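Molybdopterin-guanine dinucleotide biosynthesis protein B (Escherichia coli, PDB 1NP6) binds GTP, hydrolyses it weakly, and may act as an adapter for efficient biosynthesis and use of the molybdopterin guanine dinucleotide cofactor. Local coordinates at residues 165-168 and 169-172. Numbering follows the deposited sequence.
Sequences VVEW and MQKQ
A bend at chi2 (-42°) folds the Gln172 side chain over one face of the Trp168 indole. Its CG lies 4.0 Å from the centroid of the Trp168 six-membered ring, 10° off the normal, a CH-pi contact. The Gln172 amide stacks on the ring, the two planes 15° apart. The Met169 and Trp168 side chains cross at about a right angle, with Met169 CG 3.9 Å from Trp168 CE3. Met169 SD meets Val165 CG1 at 4.1 Å, one helical turn back. Helix 158-170 of this P-loop NTPase fold lies against the parallel sheet here. The packed side is that of Val165, Trp168 and Met169, which all touch Leu103 of the strand 103-107. Met169 also approaches Asp102, a predicted GTP-binding residue. The backbone bond from Met169 N to Val165 O is 2.9 Å long. Further on, Lys171 N reaches Trp168 O only weakly, at 3.1 Å. The side of Glu167 and Gln170 is looser and exposed to solvent. These two side chains run side by side. One water donates to both Glu167 O (2.7 Å) and Gln170 OE1 (3.2 Å). Lys171 lays its CE 3.4 Å from Glu167 O.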
loop_
_atom_site.group_PDB
_atom_site.type_symbol
_atom_site.label_atom_id
_atom_site.label_comp_id
_atom_site.label_asym_id
_atom_site.label_seq_id
_atom_site.Cartn_x
_atom_site.Cartn_y
_atom_site.Cartn_z
ATOM N N VAL B 165 -25.088 -1.114 -12.356
ATOM C CA VAL B 165 -23.986 -0.310 -11.830
ATOM C C VAL B 165 -23.537 0.734 -12.862
ATOM O O VAL B 165 -23.428 1.904 -12.537
ATOM C CB VAL B 165 -22.805 -1.171 -11.292
ATOM C CG1 VAL B 165 -21.600 -0.302 -10.875
ATOM C CG2 VAL B 165 -23.241 -2.079 -10.134
ATOM N N VAL B 166 -23.298 0.354 -14.111
ATOM C CA VAL B 166 -23.021 1.388 -15.142
ATOM C C VAL B 166 -24.060 2.550 -15.187
ATOM O O VAL B 166 -23.699 3.739 -15.234
ATOM C CB VAL B 166 -22.865 0.778 -16.553
ATOM C CG1 VAL B 166 -22.640 1.882 -17.603
ATOM C CG2 VAL B 166 -21.715 -0.196 -16.568
ATOM N N GLU B 167 -25.339 2.187 -15.161
ATOM C CA GLU B 167 -26.428 3.148 -15.260
ATOM C C GLU B 167 -26.481 4.099 -14.060
ATOM O O GLU B 167 -26.784 5.272 -14.225
ATOM C CB GLU B 167 -27.760 2.421 -15.441
ATOM C CG GLU B 167 -28.029 2.073 -16.893
ATOM C CD GLU B 167 -28.608 0.686 -17.070
ATOM O OE1 GLU B 167 -29.618 0.374 -16.404
ATOM O OE2 GLU B 167 -28.055 -0.089 -17.880
ATOM N N TRP B 168 -26.194 3.568 -12.870
ATOM C CA TRP B 168 -26.027 4.357 -11.658
ATOM C C TRP B 168 -24.820 5.297 -11.770
ATOM O O TRP B 168 -24.902 6.468 -11.364
ATOM C CB TRP B 168 -25.913 3.444 -10.427
ATOM C CG TRP B 168 -25.545 4.196 -9.168
ATOM C CD1 TRP B 168 -26.394 4.919 -8.353
ATOM C CD2 TRP B 168 -24.242 4.308 -8.586
ATOM N NE1 TRP B 168 -25.687 5.457 -7.304
ATOM C CE2 TRP B 168 -24.366 5.113 -7.427
ATOM C CE3 TRP B 168 -22.966 3.820 -8.931
ATOM C CZ2 TRP B 168 -23.271 5.429 -6.615
ATOM C CZ3 TRP B 168 -21.881 4.137 -8.127
ATOM C CH2 TRP B 168 -22.044 4.932 -6.972
ATOM N N MET B 169 -23.714 4.795 -12.332
ATOM C CA MET B 169 -22.498 5.597 -12.508
ATOM C C MET B 169 -22.729 6.826 -13.406
ATOM O O MET B 169 -22.188 7.911 -13.149
ATOM C CB MET B 169 -21.340 4.754 -13.066
ATOM C CG MET B 169 -20.647 3.852 -12.034
ATOM S SD MET B 169 -19.503 2.639 -12.870
ATOM C CE MET B 169 -18.142 3.699 -13.142
ATOM N N GLN B 170 -23.539 6.651 -14.449
ATOM C CA GLN B 170 -23.875 7.737 -15.379
ATOM C C GLN B 170 -24.581 8.904 -14.684
ATOM O O GLN B 170 -24.425 10.054 -15.092
ATOM C CB GLN B 170 -24.760 7.225 -16.510
ATOM C CG GLN B 170 -24.079 6.243 -17.445
ATOM C CD GLN B 170 -25.077 5.556 -18.354
ATOM O OE1 GLN B 170 -26.223 5.348 -17.963
ATOM N NE2 GLN B 170 -24.650 5.207 -19.564
ATOM N N LYS B 171 -25.333 8.596 -13.629
ATOM C CA LYS B 171 -26.077 9.599 -12.862
ATOM C C LYS B 171 -25.194 10.352 -11.882
ATOM O O LYS B 171 -25.623 11.357 -11.311
ATOM C CB LYS B 171 -27.271 8.961 -12.117
ATOM C CG LYS B 171 -28.385 8.469 -13.049
ATOM C CD LYS B 171 -29.496 7.747 -12.292
ATOM C CE LYS B 171 -29.768 6.363 -12.888
ATOM N NZ LYS B 171 -31.215 6.082 -13.123
ATOM N N GLN B 172 -23.973 9.864 -11.674
ATOM C CA GLN B 172 -23.049 10.499 -10.732
ATOM C C GLN B 172 -22.254 11.637 -11.382
ATOM O O GLN B 172 -22.054 12.682 -10.762
ATOM C CB GLN B 172 -22.089 9.473 -10.100
ATOM C CG GLN B 172 -22.743 8.267 -9.404
ATOM C CD GLN B 172 -23.962 8.627 -8.565
ATOM O OE1 GLN B 172 -25.098 8.306 -8.938
ATOM N NE2 GLN B 172 -23.729 9.282 -7.424
HETATM O O HOH W 1 -28.552 6.358 -15.934
#